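Uncharacterized protein (Burkholderia cenocepacia, PDB 6ANS) is of unknown function but belongs to the DUF1214 family and holds sodium and phosphate ions in the crystal. Local coordinates at residues C41-R46 / F237-S242; M80-A85 / L225-G230; L291-D296 / G361-R366. One frame throughout, in Å; residues are numbered along the deposited sequence.

Contact 1 (C41-R46 / F237-S242); sequences CDTLKR and FVEQTS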
loop_
_atom_site.group_PDB
_atom_site.type_symbol
_atom_site.label_atom_id
_atom_site.label_comp_id
_atom_site.label_asym_id
_atom_site.label_seq_id
_atom_site.Cartn_x
_atom_site.Cartn_y
_atom_site.Cartn_z
ATOM N N CYS A 41 -1.881 -15.806 -12.077
ATOM C CA CYS A 41 -0.962 -15.061 -12.932
ATOM C C CYS A 41 -1.463 -15.013 -14.379
ATOM O O CYS A 41 -1.356 -13.973 -15.042
ATOM C CB CYS A 41 0.444 -15.671 -12.834
ATOM S SG CYS A 41 1.159 -15.523 -11.154
ATOM N N ASP A 42 -2.045 -16.110 -14.873
ATOM C CA ASP A 42 -2.571 -16.117 -16.244
ATOM C C ASP A 42 -3.769 -15.183 -16.413
ATOM O O ASP A 42 -3.975 -14.627 -17.501
ATOM C CB ASP A 42 -2.993 -17.529 -16.661
ATOM C CG ASP A 42 -1.815 -18.458 -16.866
ATOM O OD1 ASP A 42 -0.666 -17.967 -16.975
ATOM O OD2 ASP A 42 -2.054 -19.682 -16.953
ATOM N N THR A 43 -4.605 -15.046 -15.382
ATOM C CA THR A 43 -5.683 -14.067 -15.454
ATOM C C THR A 43 -5.117 -12.656 -15.471
ATOM O O THR A 43 -5.547 -11.814 -16.264
ATOM C CB THR A 43 -6.647 -14.263 -14.287
ATOM O OG1 THR A 43 -7.165 -15.596 -14.334
ATOM C CG2 THR A 43 -7.802 -13.220 -14.324
ATOM N N LEU A 44 -4.129 -12.394 -14.622
ATOM C CA LEU A 44 -3.396 -11.134 -14.691
ATOM C C LEU A 44 -2.861 -10.883 -16.093
ATOM O O LEU A 44 -3.035 -9.794 -16.656
ATOM C CB LEU A 44 -2.242 -11.174 -13.701
ATOM C CG LEU A 44 -2.647 -10.666 -12.345
ATOM C CD1 LEU A 44 -1.510 -10.848 -11.354
ATOM C CD2 LEU A 44 -2.991 -9.198 -12.581
ATOM N N LYS A 45 -2.213 -11.895 -16.676
ATOM C CA LYS A 45 -1.637 -11.735 -18.004
ATOM C C LYS A 45 -2.709 -11.377 -19.022
ATOM O O LYS A 45 -2.551 -10.425 -19.792
ATOM C CB LYS A 45 -0.895 -13.015 -18.413
ATOM C CG LYS A 45 -0.257 -12.977 -19.800
ATOM C CD LYS A 45 0.830 -14.076 -19.922
ATOM C CE LYS A 45 0.242 -15.482 -19.809
ATOM N NZ LYS A 45 1.262 -16.554 -20.001
ATOM N N ARG A 46 -3.827 -12.118 -19.012
ATOM C CA ARG A 46 -4.895 -11.892 -19.975
ATOM C C ARG A 46 -5.485 -10.489 -19.854
ATOM O O ARG A 46 -5.986 -9.939 -20.843
ATOM C CB ARG A 46 -5.981 -12.948 -19.781
ATOM C CG ARG A 46 -6.969 -13.038 -20.912
ATOM C CD ARG A 46 -7.941 -14.194 -20.721
ATOM N NE ARG A 46 -8.837 -13.970 -19.583
ATOM C CZ ARG A 46 -9.001 -14.842 -18.591
ATOM N NH1 ARG A 46 -8.351 -16.002 -18.621
ATOM N NH2 ARG A 46 -9.823 -14.564 -17.585
ATOM N N PHE A 237 -10.750 -9.105 -10.421
ATOM C CA PHE A 237 -10.938 -7.670 -10.219
ATOM C C PHE A 237 -10.114 -6.851 -11.210
ATOM O O PHE A 237 -10.609 -5.864 -11.764
ATOM C CB PHE A 237 -10.576 -7.295 -8.779
ATOM C CG PHE A 237 -10.810 -5.837 -8.433
ATOM C CD1 PHE A 237 -12.039 -5.415 -7.916
ATOM C CD2 PHE A 237 -9.794 -4.897 -8.605
ATOM C CE1 PHE A 237 -12.251 -4.072 -7.578
ATOM C CE2 PHE A 237 -9.997 -3.553 -8.281
ATOM C CZ PHE A 237 -11.230 -3.135 -7.760
ATOM N N VAL A 238 -8.851 -7.228 -11.432
ATOM C CA VAL A 238 -8.011 -6.495 -12.383
ATOM C C VAL A 238 -8.624 -6.540 -13.775
ATOM O O VAL A 238 -8.783 -5.508 -14.445
ATOM C CB VAL A 238 -6.580 -7.067 -12.413
ATOM C CG1 VAL A 238 -5.784 -6.384 -13.518
ATOM C CG2 VAL A 238 -5.899 -6.878 -11.082
ATOM N N GLU A 239 -8.987 -7.737 -14.226
ATOM C CA GLU A 239 -9.532 -7.879 -15.573
ATOM C C GLU A 239 -10.853 -7.141 -15.716
ATOM O O GLU A 239 -11.053 -6.389 -16.679
ATOM C CB GLU A 239 -9.717 -9.355 -15.918
ATOM C CG GLU A 239 -10.366 -9.578 -17.286
ATOM C CD GLU A 239 -10.086 -10.957 -17.841
ATOM O OE1 GLU A 239 -10.491 -11.932 -17.170
ATOM O OE2 GLU A 239 -9.502 -11.067 -18.952
ATOM N N GLN A 240 -11.768 -7.327 -14.755
ATOM C CA GLN A 240 -13.105 -6.736 -14.889
ATOM C C GLN A 240 -13.090 -5.224 -14.691
ATOM O O GLN A 240 -13.834 -4.502 -15.363
ATOM C CB GLN A 240 -14.091 -7.377 -13.909
ATOM C CG GLN A 240 -14.371 -8.850 -14.152
ATOM C CD GLN A 240 -14.878 -9.119 -15.556
ATOM O OE1 GLN A 240 -15.747 -8.403 -16.068
ATOM N NE2 GLN A 240 -14.339 -10.158 -16.188
ATOM N N THR A 241 -12.272 -4.720 -13.768
ATOM C CA THR A 241 -12.255 -3.276 -13.531
ATOM C C THR A 241 -11.676 -2.545 -14.727
ATOM O O THR A 241 -12.240 -1.546 -15.188
ATOM C CB THR A 241 -11.455 -2.947 -12.272
ATOM O OG1 THR A 241 -12.058 -3.599 -11.155
ATOM C CG2 THR A 241 -11.388 -1.417 -12.009
ATOM N N SER A 242 -10.543 -3.033 -15.246
ATOM C CA SER A 242 -9.965 -2.414 -16.433
ATOM C C SER A 242 -10.928 -2.511 -17.609
ATOM O O SER A 242 -11.108 -1.539 -18.350
ATOM C CB SER A 242 -8.607 -3.046 -16.774
ATOM O OG SER A 242 -8.669 -4.450 -17.024
HETATM O O HOH W 1 -8.942 -9.329 -20.761
#

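Contact 2 (M80-A85 / L225-G230); sequences MHVEFA and LALQGG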
loop_
_atom_site.group_PDB
_atom_site.type_symbol
_atom_site.label_atom_id
_atom_site.label_comp_id
_atom_site.label_asym_id
_atom_site.label_seq_id
_atom_site.Cartn_x
_atom_site.Cartn_y
_atom_site.Cartn_z
HETATM N N MSE A 80 -7.977 -5.668 -1.081
HETATM C CA MSE A 80 -9.402 -5.884 -1.070
HETATM C C MSE A 80 -9.780 -7.330 -0.796
HETATM O O MSE A 80 -10.617 -7.597 0.049
HETATM C CB MSE A 80 -10.003 -5.451 -2.401
HETATM C CG MSE A 80 -11.514 -5.609 -2.450
HETATM SE SE MSE A 80 -12.205 -4.954 -4.163
HETATM C CE MSE A 80 -11.805 -3.016 -4.003
ATOM N N HIS A 81 -9.141 -8.268 -1.499
ATOM C CA HIS A 81 -9.630 -9.637 -1.527
ATOM C C HIS A 81 -8.749 -10.643 -0.814
ATOM O O HIS A 81 -9.202 -11.762 -0.590
ATOM C CB HIS A 81 -9.823 -10.101 -2.974
ATOM C CG HIS A 81 -10.971 -9.432 -3.654
ATOM N ND1 HIS A 81 -12.272 -9.603 -3.236
ATOM C CD2 HIS A 81 -11.019 -8.584 -4.709
ATOM C CE1 HIS A 81 -13.079 -8.912 -4.026
ATOM N NE2 HIS A 81 -12.344 -8.286 -4.927
ATOM N N VAL A 82 -7.521 -10.285 -0.436
ATOM C CA VAL A 82 -6.626 -11.194 0.270
ATOM C C VAL A 82 -6.278 -10.675 1.664
ATOM O O VAL A 82 -6.471 -11.374 2.655
ATOM C CB VAL A 82 -5.353 -11.482 -0.553
ATOM C CG1 VAL A 82 -4.316 -12.202 0.298
ATOM C CG2 VAL A 82 -5.721 -12.325 -1.769
ATOM N N GLU A 83 -5.804 -9.426 1.763
ATOM C CA GLU A 83 -5.260 -8.959 3.036
ATOM C C GLU A 83 -6.327 -8.421 3.988
ATOM O O GLU A 83 -6.226 -8.637 5.200
ATOM C CB GLU A 83 -4.187 -7.884 2.800
ATOM C CG GLU A 83 -2.988 -8.380 2.006
ATOM C CD GLU A 83 -2.230 -9.501 2.715
ATOM O OE1 GLU A 83 -2.422 -9.684 3.937
ATOM O OE2 GLU A 83 -1.429 -10.189 2.049
ATOM N N PHE A 84 -7.337 -7.708 3.483
ATOM C CA PHE A 84 -8.358 -7.074 4.322
ATOM C C PHE A 84 -9.753 -7.600 4.005
ATOM O O PHE A 84 -10.709 -6.830 3.914
ATOM C CB PHE A 84 -8.339 -5.549 4.183
ATOM C CG PHE A 84 -7.058 -4.925 4.613
ATOM C CD1 PHE A 84 -6.853 -4.581 5.942
ATOM C CD2 PHE A 84 -6.026 -4.726 3.701
ATOM C CE1 PHE A 84 -5.643 -4.021 6.354
ATOM C CE2 PHE A 84 -4.801 -4.181 4.104
ATOM C CZ PHE A 84 -4.613 -3.823 5.438
ATOM N N ALA A 85 -9.882 -8.915 3.808
ATOM C CA ALA A 85 -11.136 -9.537 3.391
ATOM C C ALA A 85 -11.788 -10.382 4.476
ATOM O O ALA A 85 -12.748 -11.102 4.189
ATOM C CB ALA A 85 -10.917 -10.387 2.141
ATOM N N LEU A 225 -8.854 -22.732 1.286
ATOM C CA LEU A 225 -10.035 -22.416 0.486
ATOM C C LEU A 225 -10.272 -20.916 0.421
ATOM O O LEU A 225 -10.546 -20.374 -0.654
ATOM C CB LEU A 225 -11.276 -23.113 1.047
ATOM C CG LEU A 225 -12.534 -22.979 0.182
ATOM C CD1 LEU A 225 -12.298 -23.511 -1.227
ATOM C CD2 LEU A 225 -13.711 -23.692 0.828
ATOM N N ALA A 226 -10.150 -20.224 1.551
ATOM C CA ALA A 226 -10.380 -18.782 1.545
ATOM C C ALA A 226 -9.337 -18.061 0.694
ATOM O O ALA A 226 -9.653 -17.100 -0.019
ATOM C CB ALA A 226 -10.394 -18.253 2.980
ATOM N N LEU A 227 -8.087 -18.515 0.745
ATOM C CA LEU A 227 -7.057 -17.893 -0.077
ATOM C C LEU A 227 -7.285 -18.183 -1.558
ATOM O O LEU A 227 -7.053 -17.319 -2.408
ATOM C CB LEU A 227 -5.669 -18.379 0.347
ATOM C CG LEU A 227 -4.578 -17.727 -0.497
ATOM C CD1 LEU A 227 -4.623 -16.180 -0.339
ATOM C CD2 LEU A 227 -3.192 -18.269 -0.204
ATOM N N GLN A 228 -7.711 -19.403 -1.887
ATOM C CA GLN A 228 -8.043 -19.720 -3.273
ATOM C C GLN A 228 -9.068 -18.730 -3.808
ATOM O O GLN A 228 -8.915 -18.194 -4.909
ATOM C CB GLN A 228 -8.554 -21.164 -3.392
ATOM C CG GLN A 228 -8.751 -21.657 -4.852
ATOM C CD GLN A 228 -10.096 -21.227 -5.482
ATOM O OE1 GLN A 228 -11.030 -20.830 -4.783
ATOM N NE2 GLN A 228 -10.182 -21.306 -6.810
ATOM N N GLY A 229 -10.112 -18.461 -3.021
ATOM C CA GLY A 229 -11.136 -17.521 -3.450
ATOM C C GLY A 229 -10.631 -16.095 -3.522
ATOM O O GLY A 229 -10.993 -15.342 -4.431
ATOM N N GLY A 230 -9.808 -15.693 -2.555
ATOM C CA GLY A 230 -9.299 -14.330 -2.557
ATOM C C GLY A 230 -8.394 -14.057 -3.742
ATOM O O GLY A 230 -8.469 -12.995 -4.361
#

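Contact 3 (L291-D296 / G361-R366); sequences LVIDVD and GTICWR. With PO4 (phosphate ion), chain E.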
loop_
_atom_site.group_PDB
_atom_site.type_symbol
_atom_site.label_atom_id
_atom_site.label_comp_id
_atom_site.label_asym_id
_atom_site.label_seq_id
_atom_site.Cartn_x
_atom_site.Cartn_y
_atom_site.Cartn_z
ATOM N N LEU A 291 -8.906 23.269 -24.297
ATOM C CA LEU A 291 -10.325 23.011 -24.106
ATOM C C LEU A 291 -10.855 24.013 -23.092
ATOM O O LEU A 291 -10.413 24.023 -21.937
ATOM C CB LEU A 291 -10.564 21.581 -23.623
ATOM C CG LEU A 291 -12.046 21.207 -23.505
ATOM C CD1 LEU A 291 -12.713 21.141 -24.881
ATOM C CD2 LEU A 291 -12.224 19.915 -22.752
ATOM N N VAL A 292 -11.805 24.841 -23.516
ATOM C CA VAL A 292 -12.390 25.871 -22.669
ATOM C C VAL A 292 -13.721 25.356 -22.147
ATOM O O VAL A 292 -14.652 25.126 -22.926
ATOM C CB VAL A 292 -12.581 27.187 -23.434
ATOM C CG1 VAL A 292 -13.129 28.268 -22.493
ATOM C CG2 VAL A 292 -11.269 27.620 -24.091
ATOM N N ILE A 293 -13.814 25.189 -20.829
ATOM C CA ILE A 293 -15.017 24.710 -20.159
ATOM C C ILE A 293 -15.641 25.879 -19.411
ATOM O O ILE A 293 -14.933 26.627 -18.727
ATOM C CB ILE A 293 -14.702 23.552 -19.194
ATOM C CG1 ILE A 293 -13.821 22.494 -19.876
ATOM C CG2 ILE A 293 -15.981 22.931 -18.651
ATOM C CD1 ILE A 293 -13.291 21.434 -18.919
ATOM N N ASP A 294 -16.964 26.025 -19.531
ATOM C CA ASP A 294 -17.695 27.134 -18.931
ATOM C C ASP A 294 -18.970 26.636 -18.278
ATOM O O ASP A 294 -19.697 25.825 -18.861
ATOM C CB ASP A 294 -18.087 28.193 -19.967
ATOM C CG ASP A 294 -16.929 29.054 -20.390
ATOM O OD1 ASP A 294 -16.433 29.838 -19.559
ATOM O OD2 ASP A 294 -16.509 28.937 -21.559
ATOM N N VAL A 295 -19.251 27.160 -17.088
ATOM C CA VAL A 295 -20.575 27.108 -16.480
ATOM C C VAL A 295 -21.009 28.549 -16.230
ATOM O O VAL A 295 -20.226 29.357 -15.715
ATOM C CB VAL A 295 -20.589 26.275 -15.183
ATOM C CG1 VAL A 295 -20.370 24.792 -15.505
ATOM C CG2 VAL A 295 -19.546 26.776 -14.186
ATOM N N ASP A 296 -22.223 28.890 -16.675
ATOM C CA ASP A 296 -22.666 30.282 -16.605
ATOM C C ASP A 296 -22.974 30.703 -15.178
ATOM O O ASP A 296 -22.784 31.871 -14.822
ATOM C CB ASP A 296 -23.879 30.486 -17.509
ATOM C CG ASP A 296 -23.539 30.276 -18.974
ATOM O OD1 ASP A 296 -22.358 30.459 -19.333
ATOM O OD2 ASP A 296 -24.438 29.908 -19.760
ATOM N N GLY A 361 -7.290 11.826 -23.040
ATOM C CA GLY A 361 -7.617 11.279 -21.736
ATOM C C GLY A 361 -9.102 11.351 -21.480
ATOM O O GLY A 361 -9.900 11.515 -22.409
ATOM N N THR A 362 -9.472 11.225 -20.209
ATOM C CA THR A 362 -10.851 11.418 -19.789
ATOM C C THR A 362 -10.911 12.549 -18.770
ATOM O O THR A 362 -9.887 13.032 -18.274
ATOM C CB THR A 362 -11.460 10.138 -19.198
ATOM O OG1 THR A 362 -10.632 9.656 -18.132
ATOM C CG2 THR A 362 -11.612 9.052 -20.276
ATOM N N ILE A 363 -12.132 12.975 -18.477
ATOM C CA ILE A 363 -12.373 14.145 -17.641
ATOM C C ILE A 363 -13.679 13.918 -16.894
ATOM O O ILE A 363 -14.622 13.331 -17.437
ATOM C CB ILE A 363 -12.389 15.435 -18.495
ATOM C CG1 ILE A 363 -12.606 16.680 -17.640
ATOM C CG2 ILE A 363 -13.481 15.370 -19.562
ATOM C CD1 ILE A 363 -12.361 17.951 -18.419
ATOM N N CYS A 364 -13.723 14.369 -15.636
ATOM C CA CYS A 364 -14.886 14.205 -14.767
ATOM C C CYS A 364 -15.193 15.496 -14.013
ATOM O O CYS A 364 -14.302 16.090 -13.396
ATOM C CB CYS A 364 -14.661 13.067 -13.758
ATOM S SG CYS A 364 -15.984 12.854 -12.509
ATOM N N TRP A 365 -16.462 15.902 -14.040
ATOM C CA TRP A 365 -16.970 17.036 -13.295
ATOM C C TRP A 365 -17.993 16.531 -12.284
ATOM O O TRP A 365 -18.781 15.629 -12.590
ATOM C CB TRP A 365 -17.602 18.062 -14.247
ATOM C CG TRP A 365 -17.982 19.387 -13.612
ATOM C CD1 TRP A 365 -18.929 19.599 -12.642
ATOM C CD2 TRP A 365 -17.449 20.678 -13.937
ATOM N NE1 TRP A 365 -19.005 20.940 -12.340
ATOM C CE2 TRP A 365 -18.106 21.623 -13.116
ATOM C CE3 TRP A 365 -16.481 21.128 -14.842
ATOM C CZ2 TRP A 365 -17.813 22.987 -13.163
ATOM C CZ3 TRP A 365 -16.194 22.487 -14.889
ATOM C CH2 TRP A 365 -16.865 23.400 -14.057
ATOM N N ARG A 366 -17.964 17.092 -11.072
ATOM C CA ARG A 366 -18.890 16.713 -10.008
ATOM C C ARG A 366 -19.593 17.935 -9.451
ATOM O O ARG A 366 -18.934 18.912 -9.089
ATOM C CB ARG A 366 -18.178 16.021 -8.850
ATOM C CG ARG A 366 -17.603 14.648 -9.155
ATOM C CD ARG A 366 -16.894 14.146 -7.899
ATOM N NE ARG A 366 -16.079 12.973 -8.168
ATOM C CZ ARG A 366 -14.875 13.013 -8.735
ATOM N NH1 ARG A 366 -14.354 14.178 -9.110
ATOM N NH2 ARG A 366 -14.200 11.883 -8.945
HETATM P P PO4 E . -16.418 9.582 -6.629
HETATM O O1 PO4 E . -16.974 10.983 -6.544
HETATM O O2 PO4 E . -15.441 9.564 -7.761
HETATM O O3 PO4 E . -15.751 9.173 -5.340
HETATM O O4 PO4 E . -17.585 8.663 -6.892
#

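Contact 1 (C41-R46 / F237-S242)
Glu239 OE2 takes hydrogens from two donors: Arg46 NE, 3.0 Å from Glu239 OE2, and a water that also donates to Arg46 O. The other carboxylate oxygen faces the same guanidinium, with Arg46 NH2 only 2.7 Å from Glu239 OE1. This is a side-on, two-pronged salt bridge in which each oxygen offers its syn lone pair. It is not perfectly flat, since the guanidinium and carboxylate planes lie 26° apart. An acid and an arginine suit the open margin of the interface, where both chains are long enough to span the distance between helices; Glu239 runs extended, whereas Arg46 bends at chi3 (68°) to turn its NE and NH2 toward the carboxylate. The water ties the same acid to the end of helix 35-46.

Deeper in, Leu44 and Val238 make an aliphatic contact, Leu44 CD2 lying 4.0 Å from Val238 CG2. Thr43 CG2 lies beside Glu239 OE1 at 4.1 Å, while Thr43 OG1 bonds to Asp39 O within its own helix. The short helical segments run nearly alongside, at 19° with axes 8.9 Å apart. Helix 60-83 covers Leu44 through Met74, and the second subunit packs against helix 35-46, where its Trp37 donates to Leu44 O.

Contact 2 (M80-A85 / L225-G230)
His81 and Gly230 bring their backbones to a CA-CA separation of 4.8 Å, close for two helices, where the last turn of helix 60-83, a wider, pi-type turn, lies beside helix 224-251. Glycine suits this place because it presents only hydrogens: His81 O comes within 3.2 Å of Gly230 CA and occupies the side on which a side chain would otherwise start. The two main chains therefore meet almost directly.

Val82 fills the next space with both of its methyls. With CG1 anti to the backbone N (chi1 169°), CG2 is turned onto the peptide of the glycine, 3.7 Å from Gly230 C, while CG1 meets Leu227, 4.0 Å from Leu227 CD1. A compact branched residue can serve two neighbours in this way, and Leu227, whose branched end comes closer to the partner than its CB does, meets it at a slant.

From His81 the CB atom touches Gly230 O at 3.5 Å, but the imidazole then turns away from the glycine. CG of Met80, present as selenomethionine, lies over the centre of one ring face, and NE2 makes a weak hydrogen bond to Glu144 OE1.

No conventional hydrogen bond or ion pair joins the two segments; the histidine directs its polar ring elsewhere. Cohesion here thus rests mainly on close van der Waals fit, with a bare glycine backbone and aliphatic methyls closing the helix-helix interface, probably helped by a weak CA-H...O contact from Gly230 to His81 O.

Contact 3 (L291-D296 / G361-R366)
A tryptophan stands in the middle of an otherwise aliphatic interface. The six-membered part of the Trp365 indole reaches across to the opposing strand, where Ile293 CG2 lies 3.8 Å from Trp365 CZ3 and Val295 CG1 lies 3.9 Å from Trp365 CZ2. Both methyls approach the ring obliquely. The torsion at Trp365 (chi1 -171°) sets CG anti to the backbone N and carries the indole toward the other strand. Beside it the two isoleucines meet tip to tip, with Ile293 CD1 and Ile363 CD1 3.6 Å apart. Being apolar, these residues suit a buried interior, and being large they span strand axes 11.7 Å apart. Trp304 stacks on the indole, which adds to the aromatic layer.

On the other side of strand 360-368 the character changes. Arg366 grips a phosphate, probably from the crystallisation liquor, through NE, 2.7 Å from phosphate O1, and NH2, 2.9 Å from phosphate O2, while Cys364 SG lies over the guanidinium face. Asn305 and Gln307 hold Arg366 NH1 and steady the group.

The two strand segments run nearly parallel, 14° apart. Strands 289-295 and 360-368 belong to different four-stranded sheets, whose facing side chains meet between them as in a beta sandwich.

Contacts 1 and 2 are neighbours, with centres 16 Å apart, and both rest on helix 224-251. The Phe237 ring of 237-242 packs on Met80 of 80-85, with Phe237 CE1 3.5 Å from Met80 SE, joining them into one helical layer that also touches the second subunit. Along the chain, 80-85 and 225-230 both fall between 41-46 and 237-242, whereas 291-296 and 361-366 come later. Contact 3 stands apart, 31 Å from contact 1 and 39 Å from contact 2 between centres, between the two later sheets; both its segments fall within the second DUF1214 range. The phosphate, probably from the crystallisation liquor, also bonds to Tyr111 and Arg194, so in the crystal it joins residues of the two beta halves.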